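Emp46p (Saccharomyces cerevisiae, PDB 2A6V) binds carbohydrate as a calcium-independent cargo receptor of the legume-like lectin family and is involved in the secretion of glycoproteins. Local coordinates at residues A[20-23]-A[24-28]; A[44-47]-A[48-52]; A[166-169]-A[170-173]; A[188-192]-A[193-197]. All blocks are in the same frame, centred on the assembly; numbering follows the deposited sequence.

How the contacts relate
All four contacts are short local stretches where the chain turns or starts a helix, at the margins of one legume-lectin-like beta sandwich, and their chemistry follows their place in it. Contacts 1 and 3 lie on the surface: contact 1 is a polar helix start beside a potassium ion, contact 3 a hairpin loop in which a histidine ring rests on a proline. Contacts 2 and 4 are partly buried and carry the chain from one sheet to the other. They enter strands 51-56 and 196-202, neighbours in one sheet, from opposite sides of the chain's centre; contact 2 relies on a threonine hydroxyl, contact 4 on aromatic rings and a methionine. Contacts 3 and 4 touch, H170 packing on K188 and L172 on M190.

Contact 1 of 4, residues A[20-23]-A[24-28]; sequences TDQQ and KELSQ. With K (potassium ion), chain D.
The E25 carboxylate presents OE1 to two backbone amides, both from the same face and somewhat out of its plane: T20 N on the syn side at 3.0 Å, D21 N on the anti side at 3.1 Å. A longer, weak bond from T20 OG1 also ends there. The setting is the start of the short helix 22-25, with D21 as its N-cap. Here the second carboxylate is used differently, since both of its main donors stand well above its plane. K24 N meets D21 OD2 at 3.2 Å and Q23 N adds a weak bond to that oxygen, together the cap. K24 NZ forms a salt bridge to D21 OD1 at 3.1 Å; bent at its third (15°) and fourth torsions, the lysine chain crosses the aspartate at about a right angle. E25 N in turn donates to D21 O in an almost linear bond (170°), so residues 21 and 25 hold each other through backbone and side chain alike. One step on, L26 N bonds to Q22 O, and L26 CD1 packs against Q22 CG. W29 O and two waters join L26 at the metal, where L26 O lies 2.8 Å from the potassium ion.

Contact 2 of 4, residues A[44-47]-A[48-52]; sequences LTPG and KNTKG
T50 reaches across the turn and donates its hydroxyl to the backbone, T50 OG1 lying 2.7 Å from G47 O. The C=O...O angle is 121°, and the hydroxyl is tilted 35° from the carbonyl plane. With chi1 at 52° the T50 oxygen sits between its own backbone N and carbonyl carbon, which brings it over the turn, while T50 CG2 rests against the same peptide, 3.5 Å from G47 O. T45 packs on the same threonine: its CB abuts T50 OG1, and T45 CG2 lies 3.4 Å from T50 O. Nearer the strands the backbones come close, with a CA-H...O contact from G52 CA to L44 O at 3.2 Å. In addition, L44 CD2 comes alongside the same glycine at its carbonyl, 3.8 Å from G52 O. Around this first shell stands N203, whose ND2 donates to G47 O and whose OD1 accepts from T50 N. The T45 hydroxyl is engaged with E208 O and F210 N. The whole forms the turn that takes the chain of this lectin sandwich from strand 41-43 in one sheet to strand 51-56 in the other. Because G47 O receives both a hydroxyl and an amide N-H, the turn is held just short of its tip, at G47, by side chains from two separate parts of the sequence.

Contact 3 of 4, residues A[166-169]-A[170-173]; sequences PLDN and HLLK
The backbone turns back on itself through two successive residues of left-handed conformation, N169 and H170, and the turn is closed by H170 N donating to P166 O at 3.3 Å. That donor stands above the carbonyl plane rather than within it. A weak bond from L171 N to D168 O, 3.4 Å long, follows as the chain straightens. The imidazole of H170 lies back over the proline that opens the turn: P166 CA sits over one ring face, 4.1 Å from the centroid and 28° off the normal, a CH-pi contact. P166 O is above the ring centre, and P166 CB is 3.8 Å from H170 CE1. The first torsion of H170 (-61°) sets CG anti to the carbonyl carbon and beside the backbone N, which lets the ring lie across the proline. Its rotation is probably fixed as well by the hydrogen bond between H170 ND1 and the hydroxyl of Y164. All this forms the loop of a beta-hairpin, joining strands 158-165 and 171-176, antiparallel neighbours in one sheet of the lectin sandwich; the backbones of N165 and L171 are hydrogen-bonded at its base. The N169 side chain crosses that of H170 at about a right angle, its amide plane inclined 56° to the ring and N169 OD1 4.0 Å from H170 CD2. D168 and L171 run side by side in the same direction, with the carboxylate oxygen D168 OD2 3.4 Å from the methyl L171 CD2. R185, beside the hairpin, donates through NH2 to D168 O.

Contact 4 of 4, residues A[188-192]-A[193-197]; sequences KFMGS and SPFRI
The loop that leaves strand 179-184 of one sheet and enters strand 196-202 of the other folds over at F189-F195, with a Met-aromatic contact on its buried side. M190 lays its chain over one face of the F195 ring: M190 CG is 3.6 Å from the centroid and 16° off the normal, a CH-pi contact, and M190 CB approaches F195 CE1 to 3.4 Å. The sulfur is farther out, M190 SD lying 5.2 Å from the centroid of the same ring, close to its normal. With the M190 chain bent at its second torsion (93°), the sulfur also lies over the F189 face, 3.5 Å above its plane and displaced toward the rim; the one sulfur thus faces both rings, whose centres lie in directions about 90° apart. The phenylalanine side chains themselves cross at about a right angle, with F189 CE1 meeting F195 CB at 4.1 Å. S193 completes the turn at the ring edges: its OG lies in the plane of F189 and its carbonyl oxygen in that of F195. S193 OG is also 2.7 Å from F189 O and within hydrogen-bonding distance of Q91 OE1. Further in, L89 and M66 pack on F195 from strands 84-90 and 66-75. The serine hydroxyl has one proton and two acceptors near it, so the apolar cluster is edged by a polar group that can serve either the loop's own carbonyl or Q91.

Contact 1 of 4, residues A[20-23]-A[24-28]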
loop_
_atom_site.group_PDB
_atom_site.type_symbol
_atom_site.label_atom_id
_atom_site.label_comp_id
_atom_site.label_asym_id
_atom_site.label_seq_id
_atom_site.Cartn_x
_atom_site.Cartn_y
_atom_site.Cartn_z
ATOM N N THR A 20 21.571 -2.075 10.136
ATOM C CA THR A 20 22.484 -2.875 10.971
ATOM C C THR A 20 21.830 -3.340 12.271
ATOM O O THR A 20 22.282 -4.310 12.882
ATOM C CB THR A 20 23.722 -2.062 11.339
ATOM O OG1 THR A 20 23.329 -0.896 12.073
ATOM C CG2 THR A 20 24.429 -1.528 10.105
ATOM N N ASP A 21 20.787 -2.625 12.704
ATOM C CA ASP A 21 20.058 -2.933 13.927
ATOM C C ASP A 21 18.564 -2.909 13.604
ATOM O O ASP A 21 17.913 -1.871 13.686
ATOM C CB ASP A 21 20.414 -1.919 15.027
ATOM C CG ASP A 21 19.846 -2.298 16.397
ATOM O OD1 ASP A 21 20.440 -1.877 17.428
ATOM O OD2 ASP A 21 18.827 -3.004 16.548
ATOM N N GLN A 22 18.037 -4.073 13.240
ATOM C CA GLN A 22 16.642 -4.234 12.840
ATOM C C GLN A 22 15.668 -3.631 13.849
ATOM O O GLN A 22 14.687 -2.987 13.489
ATOM C CB GLN A 22 16.347 -5.729 12.687
ATOM C CG GLN A 22 14.948 -6.067 12.212
ATOM C CD GLN A 22 14.926 -7.142 11.126
ATOM O OE1 GLN A 22 15.955 -7.448 10.523
ATOM N NE2 GLN A 22 13.745 -7.703 10.872
ATOM N N GLN A 23 15.949 -3.856 15.122
ATOM C CA GLN A 23 15.032 -3.477 16.173
ATOM C C GLN A 23 14.953 -1.956 16.313
ATOM O O GLN A 23 13.862 -1.397 16.443
ATOM C CB GLN A 23 15.460 -4.128 17.480
ATOM C CG GLN A 23 14.451 -3.999 18.586
ATOM C CD GLN A 23 14.585 -5.106 19.598
ATOM O OE1 GLN A 23 15.656 -5.276 20.206
ATOM N NE2 GLN A 23 13.520 -5.880 19.775
ATOM N N LYS A 24 16.098 -1.280 16.250
ATOM C CA LYS A 24 16.133 0.171 16.399
ATOM C C LYS A 24 15.558 0.894 15.182
ATOM O O LYS A 24 14.728 1.791 15.314
ATOM C CB LYS A 24 17.562 0.645 16.654
ATOM C CG LYS A 24 17.717 2.164 16.777
ATOM C CD LYS A 24 18.998 2.606 17.505
ATOM C CE LYS A 24 20.056 1.494 17.658
ATOM N NZ LYS A 24 19.918 0.765 18.970
ATOM N N GLU A 25 15.994 0.491 13.991
ATOM C CA GLU A 25 15.694 1.264 12.797
ATOM C C GLU A 25 14.293 0.976 12.279
ATOM O O GLU A 25 13.783 1.749 11.494
ATOM C CB GLU A 25 16.752 1.026 11.705
ATOM C CG GLU A 25 18.176 1.339 12.160
ATOM C CD GLU A 25 19.215 0.934 11.135
ATOM O OE1 GLU A 25 20.081 0.104 11.480
ATOM O OE2 GLU A 25 19.146 1.433 9.990
ATOM N N LEU A 26 13.675 -0.110 12.741
ATOM C CA LEU A 26 12.288 -0.416 12.367
ATOM C C LEU A 26 11.304 -0.241 13.520
ATOM O O LEU A 26 10.201 -0.758 13.488
ATOM C CB LEU A 26 12.192 -1.834 11.793
ATOM C CG LEU A 26 13.003 -2.109 10.522
ATOM C CD1 LEU A 26 13.018 -3.616 10.247
ATOM C CD2 LEU A 26 12.412 -1.342 9.375
ATOM N N SER A 27 11.696 0.507 14.545
ATOM C CA SER A 27 10.872 0.640 15.751
ATOM C C SER A 27 9.501 1.260 15.546
ATOM O O SER A 27 8.575 0.970 16.289
ATOM C CB SER A 27 11.649 1.415 16.829
ATOM O OG SER A 27 11.770 2.771 16.489
ATOM N N GLN A 28 9.373 2.063 14.495
ATOM C CA GLN A 28 8.141 2.762 14.165
ATOM C C GLN A 28 7.215 1.901 13.278
ATOM O O GLN A 28 6.135 2.357 12.912
ATOM C CB GLN A 28 8.494 4.095 13.469
ATOM C CG GLN A 28 9.022 5.213 14.375
ATOM C CD GLN A 28 8.430 5.295 15.749
ATOM O OE1 GLN A 28 9.095 4.972 16.741
ATOM N NE2 GLN A 28 7.201 5.758 15.829
HETATM K K K D . 9.317 -3.181 14.511
HETATM O O HOH W 1 7.634 -3.679 17.169
HETATM O O HOH W 2 11.269 -5.131 13.533
#

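Contact 2 of 4, residues A[44-47]-A[48-52]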
loop_
_atom_site.group_PDB
_atom_site.type_symbol
_atom_site.label_atom_id
_atom_site.label_comp_id
_atom_site.label_asym_id
_atom_site.label_seq_id
_atom_site.Cartn_x
_atom_site.Cartn_y
_atom_site.Cartn_z
ATOM N N LEU A 44 6.776 -9.793 1.728
ATOM C CA LEU A 44 5.502 -9.851 2.431
ATOM C C LEU A 44 4.950 -11.255 2.435
ATOM O O LEU A 44 4.361 -11.666 3.438
ATOM C CB LEU A 44 4.486 -8.896 1.775
ATOM C CG LEU A 44 4.780 -7.401 1.877
ATOM C CD1 LEU A 44 3.886 -6.619 0.917
ATOM C CD2 LEU A 44 4.575 -6.881 3.290
ATOM N N THR A 45 5.152 -12.003 1.344
ATOM C CA THR A 45 4.541 -13.324 1.159
ATOM C C THR A 45 5.567 -14.384 0.747
ATOM O O THR A 45 5.570 -14.842 -0.406
ATOM C CB THR A 45 3.420 -13.255 0.113
ATOM O OG1 THR A 45 3.908 -12.722 -1.123
ATOM C CG2 THR A 45 2.334 -12.302 0.557
ATOM N N PRO A 46 6.450 -14.748 1.674
ATOM C CA PRO A 46 7.584 -15.624 1.351
ATOM C C PRO A 46 7.291 -17.101 1.109
ATOM O O PRO A 46 8.163 -17.819 0.606
ATOM C CB PRO A 46 8.475 -15.489 2.583
ATOM C CG PRO A 46 7.557 -15.144 3.695
ATOM C CD PRO A 46 6.497 -14.280 3.064
ATOM N N GLY A 47 6.121 -17.547 1.508
ATOM C CA GLY A 47 5.737 -18.943 1.363
ATOM C C GLY A 47 4.438 -19.128 0.610
ATOM O O GLY A 47 3.728 -18.173 0.320
ATOM N N LYS A 48 4.113 -20.383 0.332
ATOM C CA LYS A 48 2.842 -20.722 -0.286
ATOM C C LYS A 48 1.712 -20.320 0.651
ATOM O O LYS A 48 1.734 -20.661 1.855
ATOM C CB LYS A 48 2.809 -22.244 -0.538
ATOM C CG LYS A 48 3.834 -22.702 -1.522
ATOM C CD LYS A 48 4.020 -24.227 -1.506
ATOM C CE LYS A 48 3.057 -24.953 -2.401
ATOM N NZ LYS A 48 3.396 -26.430 -2.468
ATOM N N ASN A 49 0.722 -19.606 0.117
ATOM C CA ASN A 49 -0.465 -19.212 0.887
ATOM C C ASN A 49 -0.117 -18.461 2.154
ATOM O O ASN A 49 -0.610 -18.801 3.238
ATOM C CB ASN A 49 -1.331 -20.455 1.211
ATOM C CG ASN A 49 -2.084 -20.967 0.016
ATOM O OD1 ASN A 49 -2.853 -20.240 -0.588
ATOM N ND2 ASN A 49 -1.910 -22.244 -0.301
ATOM N N THR A 50 0.731 -17.446 2.019
ATOM C CA THR A 50 1.107 -16.577 3.130
ATOM C C THR A 50 0.565 -15.168 2.954
ATOM O O THR A 50 0.302 -14.736 1.827
ATOM C CB THR A 50 2.635 -16.512 3.319
ATOM O OG1 THR A 50 3.293 -16.183 2.089
ATOM C CG2 THR A 50 3.218 -17.850 3.750
ATOM N N LYS A 51 0.435 -14.475 4.083
ATOM C CA LYS A 51 0.034 -13.077 4.202
ATOM C C LYS A 51 1.163 -12.349 4.897
ATOM O O LYS A 51 1.888 -12.928 5.710
ATOM C CB LYS A 51 -1.173 -12.941 5.133
ATOM C CG LYS A 51 -2.515 -13.261 4.589
ATOM C CD LYS A 51 -3.574 -13.224 5.709
ATOM C CE LYS A 51 -4.935 -13.610 5.108
ATOM N NZ LYS A 51 -6.154 -13.566 5.998
ATOM N N GLY A 52 1.300 -11.066 4.638
ATOM C CA GLY A 52 2.212 -10.222 5.389
ATOM C C GLY A 52 1.852 -8.770 5.251
ATOM O O GLY A 52 1.191 -8.395 4.280
#

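Contact 3 of 4, residues A[166-169]-A[170-173]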
loop_
_atom_site.group_PDB
_atom_site.type_symbol
_atom_site.label_atom_id
_atom_site.label_comp_id
_atom_site.label_asym_id
_atom_site.label_seq_id
_atom_site.Cartn_x
_atom_site.Cartn_y
_atom_site.Cartn_z
ATOM N N PRO A 166 -4.627 18.901 0.242
ATOM C CA PRO A 166 -5.899 19.469 0.704
ATOM C C PRO A 166 -6.087 20.936 0.276
ATOM O O PRO A 166 -7.215 21.340 0.028
ATOM C CB PRO A 166 -5.799 19.379 2.235
ATOM C CG PRO A 166 -4.756 18.348 2.516
ATOM C CD PRO A 166 -3.870 18.262 1.330
ATOM N N LEU A 167 -4.990 21.692 0.205
ATOM C CA LEU A 167 -5.015 23.109 -0.168
ATOM C C LEU A 167 -5.397 23.346 -1.635
ATOM O O LEU A 167 -5.790 24.453 -2.019
ATOM C CB LEU A 167 -3.669 23.769 0.142
ATOM C CG LEU A 167 -3.246 23.619 1.615
ATOM C CD1 LEU A 167 -1.914 24.286 1.852
ATOM C CD2 LEU A 167 -4.321 24.143 2.567
ATOM N N ASP A 168 -5.267 22.316 -2.455
ATOM C CA ASP A 168 -5.738 22.341 -3.837
ATOM C C ASP A 168 -7.063 21.557 -3.973
ATOM O O ASP A 168 -7.237 20.774 -4.913
ATOM C CB ASP A 168 -4.619 21.760 -4.713
ATOM C CG ASP A 168 -4.851 21.923 -6.185
ATOM O OD1 ASP A 168 -5.600 22.828 -6.616
ATOM O OD2 ASP A 168 -4.273 21.162 -6.994
ATOM N N ASN A 169 -7.989 21.819 -3.045
ATOM C CA ASN A 169 -9.271 21.121 -2.935
ATOM C C ASN A 169 -9.107 19.606 -2.984
ATOM O O ASN A 169 -9.817 18.911 -3.723
ATOM C CB ASN A 169 -10.267 21.597 -4.008
ATOM C CG ASN A 169 -11.720 21.301 -3.633
ATOM O OD1 ASN A 169 -12.053 21.153 -2.451
ATOM N ND2 ASN A 169 -12.578 21.188 -4.639
ATOM N N HIS A 170 -8.135 19.116 -2.218
ATOM C CA HIS A 170 -7.960 17.675 -1.985
ATOM C C HIS A 170 -7.565 16.891 -3.227
ATOM O O HIS A 170 -7.961 15.733 -3.391
ATOM C CB HIS A 170 -9.246 17.100 -1.373
ATOM C CG HIS A 170 -9.595 17.725 -0.066
ATOM N ND1 HIS A 170 -8.938 17.411 1.101
ATOM C CD2 HIS A 170 -10.496 18.683 0.252
ATOM C CE1 HIS A 170 -9.434 18.134 2.089
ATOM N NE2 HIS A 170 -10.377 18.918 1.597
ATOM N N LEU A 171 -6.782 17.503 -4.102
ATOM C CA LEU A 171 -6.275 16.787 -5.258
ATOM C C LEU A 171 -5.344 15.674 -4.778
ATOM O O LEU A 171 -4.361 15.939 -4.106
ATOM C CB LEU A 171 -5.538 17.720 -6.206
ATOM C CG LEU A 171 -5.035 17.088 -7.501
ATOM C CD1 LEU A 171 -6.168 16.497 -8.344
ATOM C CD2 LEU A 171 -4.234 18.075 -8.301
ATOM N N LEU A 172 -5.697 14.446 -5.135
ATOM C CA LEU A 172 -4.857 13.271 -4.946
ATOM C C LEU A 172 -4.461 12.749 -6.324
ATOM O O LEU A 172 -5.317 12.506 -7.187
ATOM C CB LEU A 172 -5.620 12.204 -4.185
ATOM C CG LEU A 172 -4.763 11.025 -3.713
ATOM C CD1 LEU A 172 -5.308 10.486 -2.424
ATOM C CD2 LEU A 172 -4.692 9.917 -4.793
ATOM N N LYS A 173 -3.160 12.603 -6.544
ATOM C CA LYS A 173 -2.623 12.016 -7.752
ATOM C C LYS A 173 -1.902 10.723 -7.405
ATOM O O LYS A 173 -1.174 10.654 -6.422
ATOM C CB LYS A 173 -1.635 12.978 -8.400
ATOM C CG LYS A 173 -1.072 12.551 -9.703
ATOM C CD LYS A 173 -0.549 13.761 -10.471
ATOM C CE LYS A 173 0.744 14.258 -9.898
ATOM N NZ LYS A 173 1.265 15.368 -10.747
#

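Contact 4 of 4, residues A[188-192]-A[193-197]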
loop_
_atom_site.group_PDB
_atom_site.type_symbol
_atom_site.label_atom_id
_atom_site.label_comp_id
_atom_site.label_asym_id
_atom_site.label_seq_id
_atom_site.Cartn_x
_atom_site.Cartn_y
_atom_site.Cartn_z
ATOM N N LYS A 188 -10.974 12.825 0.811
ATOM C CA LYS A 188 -10.816 14.053 1.587
ATOM C C LYS A 188 -10.452 13.831 3.053
ATOM O O LYS A 188 -10.025 14.761 3.724
ATOM C CB LYS A 188 -12.099 14.877 1.524
ATOM C CG LYS A 188 -12.404 15.420 0.151
ATOM C CD LYS A 188 -13.751 16.117 0.119
ATOM C CE LYS A 188 -14.486 15.867 -1.190
ATOM N NZ LYS A 188 -14.024 16.808 -2.243
ATOM N N PHE A 189 -10.629 12.620 3.574
ATOM C CA PHE A 189 -10.476 12.425 5.014
ATOM C C PHE A 189 -9.075 12.726 5.563
ATOM O O PHE A 189 -8.936 13.075 6.737
ATOM C CB PHE A 189 -10.960 11.031 5.439
ATOM C CG PHE A 189 -10.061 9.908 5.016
ATOM C CD1 PHE A 189 -9.015 9.501 5.823
ATOM C CD2 PHE A 189 -10.285 9.234 3.820
ATOM C CE1 PHE A 189 -8.200 8.458 5.441
ATOM C CE2 PHE A 189 -9.456 8.198 3.434
ATOM C CZ PHE A 189 -8.421 7.810 4.252
ATOM N N MET A 190 -8.040 12.618 4.730
ATOM C CA MET A 190 -6.676 12.838 5.206
ATOM C C MET A 190 -6.362 14.304 5.483
ATOM O O MET A 190 -5.377 14.602 6.145
ATOM C CB MET A 190 -5.638 12.322 4.204
ATOM C CG MET A 190 -5.665 10.836 3.982
ATOM S SD MET A 190 -6.684 10.410 2.595
ATOM C CE MET A 190 -5.743 11.085 1.178
ATOM N N GLY A 191 -7.165 15.218 4.946
ATOM C CA GLY A 191 -6.950 16.634 5.179
ATOM C C GLY A 191 -7.235 17.039 6.615
ATOM O O GLY A 191 -6.613 17.974 7.134
ATOM N N SER A 192 -8.141 16.313 7.266
ATOM C CA SER A 192 -8.735 16.745 8.531
ATOM C C SER A 192 -8.790 15.665 9.620
ATOM O O SER A 192 -9.484 15.824 10.627
ATOM C CB SER A 192 -10.151 17.248 8.254
ATOM O OG SER A 192 -10.973 16.215 7.719
ATOM N N SER A 193 -8.065 14.567 9.432
ATOM C CA SER A 193 -8.040 13.508 10.437
ATOM C C SER A 193 -6.707 12.775 10.399
ATOM O O SER A 193 -6.080 12.675 9.334
ATOM C CB SER A 193 -9.187 12.522 10.211
ATOM O OG SER A 193 -8.954 11.713 9.063
ATOM N N PRO A 194 -6.250 12.278 11.547
ATOM C CA PRO A 194 -5.065 11.410 11.557
ATOM C C PRO A 194 -5.400 10.105 10.842
ATOM O O PRO A 194 -6.552 9.689 10.832
ATOM C CB PRO A 194 -4.808 11.171 13.053
ATOM C CG PRO A 194 -5.573 12.241 13.763
ATOM C CD PRO A 194 -6.785 12.493 12.908
ATOM N N PHE A 195 -4.412 9.475 10.227
ATOM C CA PHE A 195 -4.651 8.216 9.549
ATOM C C PHE A 195 -3.422 7.321 9.611
ATOM O O PHE A 195 -2.310 7.761 9.899
ATOM C CB PHE A 195 -5.116 8.442 8.104
ATOM C CG PHE A 195 -4.180 9.288 7.301
ATOM C CD1 PHE A 195 -4.297 10.677 7.304
ATOM C CD2 PHE A 195 -3.159 8.707 6.573
ATOM C CE1 PHE A 195 -3.415 11.460 6.589
ATOM C CE2 PHE A 195 -2.284 9.490 5.851
ATOM C CZ PHE A 195 -2.413 10.874 5.860
ATOM N N ARG A 196 -3.665 6.047 9.357
ATOM C CA ARG A 196 -2.651 5.022 9.440
ATOM C C ARG A 196 -2.213 4.673 8.036
ATOM O O ARG A 196 -3.029 4.658 7.110
ATOM C CB ARG A 196 -3.214 3.809 10.152
ATOM C CG ARG A 196 -3.412 4.072 11.656
ATOM C CD ARG A 196 -3.853 2.870 12.464
ATOM N NE ARG A 196 -4.769 1.991 11.731
ATOM C CZ ARG A 196 -4.435 0.800 11.205
ATOM N NH1 ARG A 196 -3.202 0.303 11.322
ATOM N NH2 ARG A 196 -5.347 0.088 10.558
ATOM N N ILE A 197 -0.930 4.363 7.901
ATOM C CA ILE A 197 -0.301 4.092 6.610
ATOM C C ILE A 197 0.299 2.723 6.612
ATOM O O ILE A 197 1.052 2.373 7.526
ATOM C CB ILE A 197 0.811 5.146 6.354
ATOM C CG1 ILE A 197 0.225 6.559 6.296
ATOM C CG2 ILE A 197 1.621 4.805 5.126
ATOM C CD1 ILE A 197 1.229 7.608 6.547
#